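Cytochrome C (Marichromatium purpuratum 984, PDB 5LO9) is probably the thiosulfate dehydrogenase TsdBA, a multi-heme c cytochrome that oxidises thiosulfate and passes the electrons on through its hemes. Local coordinates at residues M436-A447 with A463-N471; F331-D339 with E474-D482. All coordinates share one frame; numbering follows the deposited sequence.

Contact 1 (M436-A447 with A463-N471). With HEC (heme c), chain F.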
loop_
_atom_site.group_PDB
_atom_site.type_symbol
_atom_site.label_atom_id
_atom_site.label_comp_id
_atom_site.label_asym_id
_atom_site.label_seq_id
_atom_site.Cartn_x
_atom_site.Cartn_y
_atom_site.Cartn_z
ATOM N N MET A 436 -2.241 21.514 9.558
ATOM C CA MET A 436 -2.565 22.050 10.877
ATOM C C MET A 436 -2.478 23.589 10.951
ATOM O O MET A 436 -3.004 24.179 11.902
ATOM C CB MET A 436 -1.627 21.417 11.924
ATOM C CG MET A 436 -2.062 21.602 13.382
ATOM S SD MET A 436 -3.658 20.750 13.766
ATOM C CE MET A 436 -3.093 19.053 14.089
ATOM N N HIS A 437 -1.846 24.264 9.985
ATOM C CA HIS A 437 -1.843 25.726 9.991
ATOM C C HIS A 437 -3.202 26.303 9.597
ATOM O O HIS A 437 -3.412 27.503 9.757
ATOM C CB HIS A 437 -0.726 26.285 9.064
ATOM C CG HIS A 437 -1.182 26.620 7.673
ATOM N ND1 HIS A 437 -1.184 25.698 6.649
ATOM C CD2 HIS A 437 -1.679 27.769 7.141
ATOM C CE1 HIS A 437 -1.654 26.264 5.546
ATOM N NE2 HIS A 437 -1.963 27.518 5.816
ATOM N N ARG A 438 -4.126 25.498 9.088
ATOM C CA ARG A 438 -5.458 26.002 8.755
ATOM C C ARG A 438 -6.319 26.075 10.002
ATOM O O ARG A 438 -6.204 25.244 10.910
ATOM C CB ARG A 438 -6.190 25.112 7.741
ATOM C CG ARG A 438 -5.726 25.247 6.320
ATOM C CD ARG A 438 -6.442 24.312 5.418
ATOM N NE ARG A 438 -7.899 24.519 5.333
ATOM C CZ ARG A 438 -8.543 25.046 4.287
ATOM N NH1 ARG A 438 -7.876 25.455 3.208
ATOM N NH2 ARG A 438 -9.872 25.168 4.309
ATOM N N VAL A 439 -7.214 27.062 10.014
ATOM C CA VAL A 439 -8.022 27.318 11.195
ATOM C C VAL A 439 -9.073 26.237 11.359
ATOM O O VAL A 439 -9.266 25.716 12.461
ATOM C CB VAL A 439 -8.652 28.721 11.120
ATOM C CG1 VAL A 439 -9.571 28.945 12.271
ATOM C CG2 VAL A 439 -7.580 29.779 11.181
ATOM N N ASP A 440 -9.728 25.841 10.260
ATOM C CA ASP A 440 -10.757 24.796 10.330
ATOM C C ASP A 440 -10.167 23.454 10.718
ATOM O O ASP A 440 -10.745 22.736 11.543
ATOM C CB ASP A 440 -11.535 24.655 9.007
ATOM C CG ASP A 440 -10.639 24.403 7.775
ATOM O OD1 ASP A 440 -11.212 24.109 6.693
ATOM O OD2 ASP A 440 -9.396 24.572 7.844
ATOM N N THR A 441 -9.010 23.111 10.163
ATOM C CA THR A 441 -8.419 21.828 10.493
ATOM C C THR A 441 -7.964 21.782 11.946
ATOM O O THR A 441 -8.258 20.821 12.660
ATOM C CB THR A 441 -7.270 21.547 9.553
ATOM O OG1 THR A 441 -7.781 21.481 8.228
ATOM C CG2 THR A 441 -6.642 20.257 9.898
ATOM N N ALA A 442 -7.244 22.808 12.403
ATOM C CA ALA A 442 -6.787 22.809 13.786
ATOM C C ALA A 442 -7.955 22.946 14.747
ATOM O O ALA A 442 -7.929 22.392 15.854
ATOM C CB ALA A 442 -5.781 23.917 14.012
ATOM N N ALA A 443 -8.990 23.674 14.357
ATOM C CA ALA A 443 -10.132 23.773 15.254
ATOM C C ALA A 443 -10.771 22.414 15.444
ATOM O O ALA A 443 -11.171 22.042 16.555
ATOM C CB ALA A 443 -11.152 24.764 14.715
ATOM N N ALA A 444 -10.861 21.640 14.373
ATOM C CA ALA A 444 -11.459 20.333 14.530
ATOM C C ALA A 444 -10.579 19.425 15.376
ATOM O O ALA A 444 -11.079 18.658 16.204
ATOM C CB ALA A 444 -11.716 19.740 13.171
ATOM N N PHE A 445 -9.268 19.503 15.205
ATOM C CA PHE A 445 -8.408 18.706 16.058
ATOM C C PHE A 445 -8.616 19.068 17.512
ATOM O O PHE A 445 -8.806 18.187 18.362
ATOM C CB PHE A 445 -6.959 18.905 15.685
ATOM C CG PHE A 445 -6.006 18.223 16.624
ATOM C CD1 PHE A 445 -5.860 16.866 16.595
ATOM C CD2 PHE A 445 -5.259 18.955 17.526
ATOM C CE1 PHE A 445 -4.969 16.231 17.444
ATOM C CE2 PHE A 445 -4.383 18.332 18.376
ATOM C CZ PHE A 445 -4.235 16.956 18.333
ATOM N N ILE A 446 -8.585 20.371 17.804
ATOM C CA ILE A 446 -8.625 20.856 19.182
ATOM C C ILE A 446 -9.943 20.477 19.869
ATOM O O ILE A 446 -9.954 19.929 20.993
ATOM C CB ILE A 446 -8.392 22.379 19.202
ATOM C CG1 ILE A 446 -6.902 22.687 18.979
ATOM C CG2 ILE A 446 -8.942 23.013 20.505
ATOM C CD1 ILE A 446 -6.627 24.100 18.525
ATOM N N ALA A 447 -11.072 20.817 19.235
ATOM C CA ALA A 447 -12.374 20.559 19.844
ATOM C C ALA A 447 -12.483 19.128 20.301
ATOM O O ALA A 447 -13.016 18.854 21.385
ATOM C CB ALA A 447 -13.500 20.838 18.864
ATOM N N ALA A 463 -13.061 26.336 20.206
ATOM C CA ALA A 463 -12.036 25.702 19.392
ATOM C C ALA A 463 -11.663 26.567 18.209
ATOM O O ALA A 463 -10.475 26.737 17.912
ATOM C CB ALA A 463 -12.518 24.340 18.900
ATOM N N TRP A 464 -12.661 27.135 17.527
ATOM C CA TRP A 464 -12.376 28.053 16.428
ATOM C C TRP A 464 -11.541 29.251 16.877
ATOM O O TRP A 464 -10.607 29.662 16.185
ATOM C CB TRP A 464 -13.664 28.581 15.821
ATOM C CG TRP A 464 -14.408 27.668 14.923
ATOM C CD1 TRP A 464 -15.557 27.008 15.200
ATOM C CD2 TRP A 464 -14.062 27.340 13.581
ATOM N NE1 TRP A 464 -15.961 26.287 14.110
ATOM C CE2 TRP A 464 -15.052 26.475 13.101
ATOM C CE3 TRP A 464 -12.998 27.694 12.732
ATOM C CZ2 TRP A 464 -15.009 25.944 11.818
ATOM C CZ3 TRP A 464 -12.964 27.176 11.476
ATOM C CH2 TRP A 464 -13.965 26.310 11.022
ATOM N N ASP A 465 -11.883 29.860 18.010
ATOM C CA ASP A 465 -11.126 31.032 18.435
ATOM C C ASP A 465 -9.688 30.652 18.807
ATOM O O ASP A 465 -8.744 31.360 18.435
ATOM C CB ASP A 465 -11.855 31.748 19.578
ATOM C CG ASP A 465 -13.237 32.305 19.137
ATOM O OD1 ASP A 465 -13.455 32.520 17.920
ATOM O OD2 ASP A 465 -14.125 32.527 20.001
ATOM N N VAL A 466 -9.482 29.538 19.530
ATOM C CA VAL A 466 -8.108 29.187 19.908
ATOM C C VAL A 466 -7.305 28.810 18.678
ATOM O O VAL A 466 -6.089 29.044 18.617
ATOM C CB VAL A 466 -8.022 28.049 20.930
ATOM C CG1 VAL A 466 -6.647 28.122 21.591
ATOM C CG2 VAL A 466 -9.022 28.185 21.966
ATOM N N ALA A 467 -7.951 28.144 17.719
ATOM C CA ALA A 467 -7.258 27.739 16.506
ATOM C C ALA A 467 -6.787 28.952 15.725
ATOM O O ALA A 467 -5.644 28.991 15.243
ATOM C CB ALA A 467 -8.169 26.866 15.654
ATOM N N ALA A 468 -7.645 29.968 15.613
ATOM C CA ALA A 468 -7.243 31.197 14.943
ATOM C C ALA A 468 -6.139 31.937 15.709
ATOM O O ALA A 468 -5.256 32.534 15.083
ATOM C CB ALA A 468 -8.455 32.075 14.714
ATOM N N TYR A 469 -6.148 31.907 17.051
ATOM C CA TYR A 469 -5.042 32.528 17.780
ATOM C C TYR A 469 -3.720 31.824 17.476
ATOM O O TYR A 469 -2.730 32.465 17.122
ATOM C CB TYR A 469 -5.313 32.528 19.286
ATOM C CG TYR A 469 -4.115 32.907 20.162
ATOM C CD1 TYR A 469 -3.643 34.196 20.218
ATOM C CD2 TYR A 469 -3.478 31.983 20.939
ATOM C CE1 TYR A 469 -2.548 34.563 21.031
ATOM C CE2 TYR A 469 -2.376 32.346 21.755
ATOM C CZ TYR A 469 -1.933 33.637 21.785
ATOM O OH TYR A 469 -0.866 33.987 22.579
ATOM N N ILE A 470 -3.686 30.502 17.613
ATOM C CA ILE A 470 -2.466 29.720 17.384
ATOM C C ILE A 470 -1.918 29.959 15.984
ATOM O O ILE A 470 -0.724 30.218 15.785
ATOM C CB ILE A 470 -2.769 28.225 17.585
ATOM C CG1 ILE A 470 -2.731 27.866 19.048
ATOM C CG2 ILE A 470 -1.791 27.335 16.794
ATOM C CD1 ILE A 470 -3.426 26.499 19.349
ATOM N N ASN A 471 -2.769 29.804 14.983
ATOM C CA ASN A 471 -2.303 29.810 13.614
ATOM C C ASN A 471 -2.187 31.211 13.033
ATOM O O ASN A 471 -2.105 31.365 11.814
ATOM C CB ASN A 471 -3.218 28.923 12.772
ATOM C CG ASN A 471 -2.917 27.443 12.981
ATOM O OD1 ASN A 471 -1.749 27.060 13.204
ATOM N ND2 ASN A 471 -3.960 26.597 12.909
HETATM FE FE HEC F . -2.141 20.027 23.321
HETATM C CHA HEC F . -0.654 18.012 20.888
HETATM C CHB HEC F . -3.313 22.227 20.872
HETATM C CHC HEC F . -3.929 21.731 25.746
HETATM C CHD HEC F . -0.470 18.214 25.849
HETATM N NA HEC F . -1.998 20.116 21.243
HETATM C C1A HEC F . -1.355 19.238 20.457
HETATM C C2A HEC F . -1.427 19.624 19.021
HETATM C C3A HEC F . -2.216 20.842 19.017
HETATM C C4A HEC F . -2.510 21.065 20.458
HETATM C CMA HEC F . -2.607 21.639 17.811
HETATM C CAA HEC F . -0.880 18.952 17.804
HETATM C CBA HEC F . 0.017 19.958 17.076
HETATM C CGA HEC F . 1.473 19.580 17.055
HETATM O O1A HEC F . 1.816 18.511 17.583
HETATM O O2A HEC F . 2.259 20.383 16.509
HETATM N NB HEC F . -3.397 21.676 23.300
HETATM C C1B HEC F . -3.740 22.417 22.254
HETATM C C2B HEC F . -4.662 23.520 22.607
HETATM C C3B HEC F . -4.853 23.367 24.046
HETATM C C4B HEC F . -4.032 22.174 24.359
HETATM C CMB HEC F . -5.234 24.548 21.702
HETATM C CAB HEC F . -5.704 24.185 24.981
HETATM C CBB HEC F . -7.127 24.078 24.489
HETATM N NC HEC F . -2.186 19.994 25.412
HETATM C C1C HEC F . -2.956 20.740 26.190
HETATM C C2C HEC F . -2.728 20.531 27.629
HETATM C C3C HEC F . -1.709 19.501 27.674
HETATM C C4C HEC F . -1.434 19.256 26.233
HETATM C CMC HEC F . -3.398 21.247 28.755
HETATM C CAC HEC F . -1.003 18.855 28.838
HETATM C CBC HEC F . -1.849 18.261 29.914
HETATM N ND HEC F . -0.830 18.403 23.354
HETATM C C1D HEC F . -0.292 17.823 24.437
HETATM C C2D HEC F . 0.567 16.666 24.066
HETATM C C3D HEC F . 0.494 16.605 22.616
HETATM C C4D HEC F . -0.399 17.721 22.280
HETATM C CMD HEC F . 1.335 15.746 24.942
HETATM C CAD HEC F . 1.193 15.628 21.737
HETATM C CBD HEC F . 0.415 14.319 21.845
HETATM C CGD HEC F . 1.331 13.102 21.887
HETATM O O1D HEC F . 2.570 13.203 21.889
HETATM O O2D HEC F . 0.806 11.987 21.948
HETATM O O HOH W 1 -3.446 30.239 9.362
#
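Ala467 sets its methyl among Val439, Ala442, Ala443 and Ile446, a knob-into-hole fit between helices 439-447 and 463-470, whose axes approach to 8.1 Å at 125°. Alanines line this crossing: Ala443 CB is 3.8 Å from Ala467 CB, and Ala447 CB is 3.6 Å from Ala463 CB. Ile446 and Ile470 reach tip to tip, CD1 to CD1 at 4.1 Å, and both these methyls also rest on CMB of a heme c.

The aromatic part belongs to Trp464. Ala443 CB makes a CH-pi contact over one face of its six-membered ring, while Val439, with CG1 anti to the backbone N (chi1 175°), brings that methyl to the ring edge, 3.7 Å from Trp464 CE3.

Polar bonds gather where helix 463-470 ends. Asn471 ND2 donates to Met436 O at 2.8 Å, in the carbonyl plane but bent to 133°, and Tyr430 bonds its OD1. A water donates to both His437 O and Asn471 O.

The chemistry implies a division of labour: the apolar crossing ends at Ile446 and Ile470, which with Phe445 and Val466 line part of the heme pocket in this cytochrome c domain, while the buried Asn471 amide, bonded through both ND2 and OD1, ties the end of helix 463-470 to the turn leading into helix 439-447.

Contact 2 (F331-D339 with E474-D482). With HEC (heme c), chain E; THJ (thiosulfate), chain J; EDO (1,2-ethanediol), chain V.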
loop_
_atom_site.group_PDB
_atom_site.type_symbol
_atom_site.label_atom_id
_atom_site.label_comp_id
_atom_site.label_asym_id
_atom_site.label_seq_id
_atom_site.Cartn_x
_atom_site.Cartn_y
_atom_site.Cartn_z
ATOM N N PHE A 331 6.335 14.756 5.884
ATOM C CA PHE A 331 7.705 15.136 6.217
ATOM C C PHE A 331 8.009 16.511 5.653
ATOM O O PHE A 331 8.691 17.310 6.297
ATOM C CB PHE A 331 8.712 14.109 5.697
ATOM C CG PHE A 331 9.012 12.969 6.654
ATOM C CD1 PHE A 331 10.006 13.096 7.601
ATOM C CD2 PHE A 331 8.338 11.761 6.572
ATOM C CE1 PHE A 331 10.308 12.054 8.478
ATOM C CE2 PHE A 331 8.641 10.704 7.447
ATOM C CZ PHE A 331 9.614 10.853 8.395
ATOM N N ARG A 332 7.483 16.810 4.463
ATOM C CA ARG A 332 7.783 18.086 3.822
ATOM C C ARG A 332 7.172 19.249 4.592
ATOM O O ARG A 332 7.764 20.324 4.660
ATOM C CB ARG A 332 7.294 18.090 2.368
ATOM C CG ARG A 332 7.688 19.354 1.614
ATOM C CD ARG A 332 7.637 19.289 0.072
ATOM N NE ARG A 332 8.613 20.245 -0.508
ATOM C CZ ARG A 332 8.413 21.062 -1.560
ATOM N NH1 ARG A 332 7.257 21.083 -2.216
ATOM N NH2 ARG A 332 9.398 21.874 -1.972
ATOM N N TYR A 333 5.989 19.073 5.167
ATOM C CA TYR A 333 5.258 20.193 5.747
ATOM C C TYR A 333 5.178 20.099 7.265
ATOM O O TYR A 333 5.656 20.999 7.949
ATOM C CB TYR A 333 3.861 20.296 5.148
ATOM C CG TYR A 333 3.869 20.465 3.643
ATOM C CD1 TYR A 333 4.451 21.563 3.058
ATOM C CD2 TYR A 333 3.315 19.511 2.799
ATOM C CE1 TYR A 333 4.486 21.714 1.659
ATOM C CE2 TYR A 333 3.344 19.666 1.427
ATOM C CZ TYR A 333 3.937 20.759 0.863
ATOM O OH TYR A 333 3.963 20.916 -0.493
ATOM N N SER A 334 4.593 19.042 7.827
ATOM C CA SER A 334 4.495 18.974 9.284
ATOM C C SER A 334 5.849 18.779 9.971
ATOM O O SER A 334 6.020 19.234 11.108
ATOM C CB SER A 334 3.543 17.861 9.717
ATOM O OG SER A 334 2.252 18.049 9.178
ATOM N N MET A 335 6.795 18.068 9.351
ATOM C CA MET A 335 8.139 17.881 9.905
ATOM C C MET A 335 9.181 18.845 9.326
ATOM O O MET A 335 10.363 18.750 9.678
ATOM C CB MET A 335 8.609 16.437 9.666
ATOM C CG MET A 335 7.516 15.399 9.845
ATOM S SD MET A 335 6.706 15.336 11.483
ATOM C CE MET A 335 8.122 14.930 12.529
ATOM N N ASN A 336 8.789 19.733 8.411
ATOM C CA ASN A 336 9.653 20.821 7.942
ATOM C C ASN A 336 11.016 20.330 7.442
ATOM O O ASN A 336 12.069 20.835 7.838
ATOM C CB ASN A 336 9.841 21.823 9.058
ATOM C CG ASN A 336 10.378 23.097 8.565
ATOM O OD1 ASN A 336 9.957 23.581 7.513
ATOM N ND2 ASN A 336 11.299 23.689 9.327
ATOM N N ALA A 337 10.990 19.365 6.518
ATOM C CA ALA A 337 12.212 18.660 6.149
ATOM C C ALA A 337 13.220 19.574 5.478
ATOM O O ALA A 337 14.420 19.274 5.492
ATOM C CB ALA A 337 11.879 17.488 5.235
ATOM N N GLN A 338 12.763 20.683 4.895
ATOM C CA GLN A 338 13.688 21.614 4.263
ATOM C C GLN A 338 14.738 22.115 5.254
ATOM O O GLN A 338 15.888 22.359 4.877
ATOM C CB GLN A 338 12.912 22.791 3.685
ATOM C CG GLN A 338 12.200 23.657 4.746
ATOM C CD GLN A 338 11.287 24.692 4.117
ATOM O OE1 GLN A 338 11.421 25.005 2.929
ATOM N NE2 GLN A 338 10.294 25.170 4.888
ATOM N N ASP A 339 14.370 22.276 6.522
ATOM C CA ASP A 339 15.310 22.746 7.525
ATOM C C ASP A 339 15.919 21.593 8.276
ATOM O O ASP A 339 16.453 21.776 9.368
ATOM C CB ASP A 339 14.643 23.706 8.512
ATOM C CG ASP A 339 14.201 24.978 7.857
ATOM O OD1 ASP A 339 14.890 25.384 6.893
ATOM O OD2 ASP A 339 13.161 25.551 8.271
ATOM N N GLU A 474 3.845 33.513 13.468
ATOM C CA GLU A 474 4.772 33.037 12.447
ATOM C C GLU A 474 5.268 31.652 12.806
ATOM O O GLU A 474 5.292 31.250 13.975
ATOM C CB GLU A 474 5.974 33.974 12.267
ATOM C CG GLU A 474 5.695 35.191 11.402
ATOM C CD GLU A 474 5.430 34.869 9.916
ATOM O OE1 GLU A 474 5.774 33.758 9.450
ATOM O OE2 GLU A 474 4.849 35.733 9.222
ATOM N N ARG A 475 5.700 30.944 11.781
ATOM C CA ARG A 475 6.254 29.588 11.845
ATOM C C ARG A 475 7.073 29.446 10.578
ATOM O O ARG A 475 7.012 30.345 9.730
ATOM C CB ARG A 475 5.151 28.529 11.886
ATOM C CG ARG A 475 4.239 28.588 10.634
ATOM C CD ARG A 475 3.096 27.595 10.678
ATOM N NE ARG A 475 2.144 27.933 11.741
ATOM C CZ ARG A 475 2.174 27.422 12.968
ATOM N NH1 ARG A 475 3.112 26.539 13.323
ATOM N NH2 ARG A 475 1.259 27.801 13.837
ATOM N N PRO A 476 7.787 28.341 10.370
ATOM C CA PRO A 476 8.662 28.248 9.195
ATOM C C PRO A 476 7.918 28.421 7.885
ATOM O O PRO A 476 6.745 28.066 7.735
ATOM C CB PRO A 476 9.262 26.854 9.313
ATOM C CG PRO A 476 9.260 26.582 10.797
ATOM C CD PRO A 476 7.955 27.187 11.259
ATOM N N GLN A 477 8.628 29.018 6.940
ATOM C CA GLN A 477 8.047 29.357 5.651
ATOM C C GLN A 477 7.478 28.136 4.914
ATOM O O GLN A 477 7.921 26.986 5.085
ATOM C CB GLN A 477 9.117 30.017 4.796
ATOM C CG GLN A 477 8.654 30.454 3.434
ATOM C CD GLN A 477 7.648 31.535 3.487
ATOM O OE1 GLN A 477 6.455 31.306 3.296
ATOM N NE2 GLN A 477 8.123 32.749 3.760
ATOM N N ASP A 478 6.511 28.414 4.049
ATOM C CA ASP A 478 5.993 27.396 3.144
ATOM C C ASP A 478 7.111 26.879 2.245
ATOM O O ASP A 478 7.860 27.686 1.669
ATOM C CB ASP A 478 4.871 27.984 2.308
ATOM C CG ASP A 478 4.054 26.934 1.621
ATOM O OD1 ASP A 478 4.657 25.935 1.193
ATOM O OD2 ASP A 478 2.816 27.129 1.499
ATOM N N PRO A 479 7.301 25.557 2.137
ATOM C CA PRO A 479 8.307 25.028 1.187
ATOM C C PRO A 479 8.053 25.398 -0.262
ATOM O O PRO A 479 9.000 25.373 -1.047
ATOM C CB PRO A 479 8.213 23.515 1.392
ATOM C CG PRO A 479 7.742 23.374 2.802
ATOM C CD PRO A 479 6.781 24.503 3.022
ATOM N N ARG A 480 6.817 25.750 -0.625
ATOM C CA ARG A 480 6.419 26.222 -1.944
ATOM C C ARG A 480 6.625 27.720 -2.110
ATOM O O ARG A 480 6.220 28.289 -3.132
ATOM C CB ARG A 480 4.942 25.883 -2.180
ATOM C CG ARG A 480 4.654 24.386 -2.044
ATOM C CD ARG A 480 3.179 24.072 -1.878
ATOM N NE ARG A 480 2.595 24.633 -0.671
ATOM C CZ ARG A 480 1.320 24.503 -0.332
ATOM N NH1 ARG A 480 0.478 23.816 -1.094
ATOM N NH2 ARG A 480 0.882 25.078 0.774
ATOM N N PHE A 481 7.184 28.378 -1.101
ATOM C CA PHE A 481 7.434 29.811 -1.182
ATOM C C PHE A 481 8.161 30.150 -2.471
ATOM O O PHE A 481 9.148 29.512 -2.842
ATOM C CB PHE A 481 8.249 30.280 0.041
ATOM C CG PHE A 481 8.393 31.778 0.162
ATOM C CD1 PHE A 481 7.263 32.598 0.247
ATOM C CD2 PHE A 481 9.642 32.363 0.272
ATOM C CE1 PHE A 481 7.381 33.978 0.374
ATOM C CE2 PHE A 481 9.751 33.733 0.418
ATOM C CZ PHE A 481 8.617 34.528 0.477
ATOM N N ASP A 482 7.695 31.211 -3.114
ATOM C CA ASP A 482 8.224 31.669 -4.387
ATOM C C ASP A 482 9.127 32.899 -4.257
ATOM O O ASP A 482 9.810 33.251 -5.219
ATOM C CB ASP A 482 7.018 31.989 -5.278
ATOM C CG ASP A 482 7.200 33.219 -6.107
ATOM O OD1 ASP A 482 7.573 33.044 -7.298
ATOM O OD2 ASP A 482 6.947 34.334 -5.586
HETATM FE FE HEC E . -0.088 13.635 9.507
HETATM C CHA HEC E . -3.051 13.397 7.635
HETATM C CHB HEC E . 0.904 10.465 8.401
HETATM C CHC HEC E . 3.004 13.995 11.174
HETATM C CHD HEC E . -1.232 16.554 10.919
HETATM N NA HEC E . -0.937 12.205 8.256
HETATM C C1A HEC E . -2.094 12.305 7.610
HETATM C C2A HEC E . -2.409 11.121 6.781
HETATM C C3A HEC E . -1.264 10.255 7.005
HETATM C C4A HEC E . -0.396 11.017 7.937
HETATM C CMA HEC E . -1.054 8.899 6.434
HETATM C CAA HEC E . -3.648 10.877 5.957
HETATM C CBA HEC E . -4.821 10.615 6.896
HETATM C CGA HEC E . -6.069 10.212 6.129
HETATM O O1A HEC E . -6.974 9.643 6.781
HETATM O O2A HEC E . -6.174 10.473 4.892
HETATM N NB HEC E . 1.632 12.478 9.754
HETATM C C1B HEC E . 1.824 11.246 9.234
HETATM C C2B HEC E . 3.140 10.686 9.560
HETATM C C3B HEC E . 3.757 11.729 10.368
HETATM C C4B HEC E . 2.738 12.794 10.412
HETATM C CMB HEC E . 3.687 9.354 9.189
HETATM C CAB HEC E . 5.123 11.706 10.972
HETATM C CBB HEC E . 6.133 11.673 9.826
HETATM N NC HEC E . 0.750 15.039 10.807
HETATM C C1C HEC E . 1.963 15.007 11.380
HETATM C C2C HEC E . 2.192 16.127 12.322
HETATM C C3C HEC E . 0.935 16.888 12.233
HETATM C C4C HEC E . 0.117 16.107 11.277
HETATM C CMC HEC E . 3.438 16.384 13.130
HETATM C CAC HEC E . 0.485 18.134 12.974
HETATM C CBC HEC E . 1.503 19.226 12.889
HETATM N ND HEC E . -1.826 14.765 9.287
HETATM C C1D HEC E . -2.082 15.892 9.932
HETATM C C2D HEC E . -3.396 16.463 9.587
HETATM C C3D HEC E . -3.973 15.542 8.592
HETATM C C4D HEC E . -2.881 14.534 8.497
HETATM C CMD HEC E . -3.940 17.731 10.150
HETATM C CAD HEC E . -5.308 15.585 7.869
HETATM C CBD HEC E . -5.581 16.866 7.051
HETATM C CGD HEC E . -4.648 17.192 5.866
HETATM O O1D HEC E . -3.386 17.237 5.981
HETATM O O2D HEC E . -5.189 17.463 4.760
HETATM S S1 THJ J . 0.396 17.096 5.941
HETATM O O1 THJ J . 0.788 16.670 4.553
HETATM O O2 THJ J . -0.904 17.842 5.933
HETATM O O3 THJ J . 1.412 18.064 6.418
HETATM S S2 THJ J . 0.420 15.663 7.111
HETATM C C1 EDO V . 20.464 21.965 3.453
HETATM O O1 EDO V . 21.644 21.151 3.355
HETATM C C2 EDO V . 19.944 21.928 4.889
HETATM O O2 EDO V . 18.825 22.814 5.043
#
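Pro479 fits against Tyr333, Gln338 and the Arg332 carbonyl, and this is the tightly packed part of the contact. Its CD lies at the edge of the Tyr333 ring, near the ring plane, 3.8 Å from Tyr333 CD1, and its CG is 3.6 Å from Arg332 O. Beyond the proline, Arg480 crosses the tyrosine at about a right angle, with CD 3.5 Å from Tyr333 OH.

The polar half centres on the Gln338 amide. Gln338 CG stands between the backbone N and the carbonyl carbon (chi1 65°) and the chain runs extended beyond it, which carries the amide to Gln477 O and the Pro479 ring. NE2 donates to Gln477 O across the contact (3.0 Å) and to Asn336 OD1 within its own segment (3.1 Å), both acceptors lying close to the amide plane. With an alanine here in place of Gln338, Gln477 O and Asn336 OD1 would each probably lose this donor, and a gap is likely to open beside the Pro479 ring. Asn336 in turn packs its amide against Pro476 CB and donates from ND2 to Asp339 OD2.

Asp478 to Phe481 form a type I beta turn, and Asp478 OD1, accepting from Arg480 N at 2.8 Å from above the carboxylate plane, adds an overlapping Asx turn. Arg480 also grips this carboxylate side-on with NE and NH2, and His493 bonds its OD2.

The solvent side is looser. The exposed Arg332 runs past the proline in the opposite direction, with Pro479 CB over one guanidinium face, and Asp339 approaches Pro476 no closer than 4.2 Å, OD2 to CB. The inward side of segment 331-339 faces the substrate site instead: Ser334 OG donates to thiosulfate O3 at 2.9 Å, Tyr333 lines the same pocket, and Phe331, Ser334 and Met335 touch the neighbouring heme c.

In the fold
Along the chain the order is 331-339, 436-447, 463-471, 474-482, so both strips of contact 1 fall between those of contact 2. The two centres are 19 Å apart. Loop 474-482 starts a few residues after helix 460-470, and Arg475 touches both His437 and Ile470. His493 makes a second connection, its ring meeting that of His437 while it bonds Asp478. Contact 1 packs helices 439-449 and 460-470 beside one heme c; contact 2 lays the onward loop against the end of helix 323-332. Met436 and Ser334 line the other heme's pocket, beside the thiosulfate, consistent with the two contacts spanning the heme pair through which electrons probably pass.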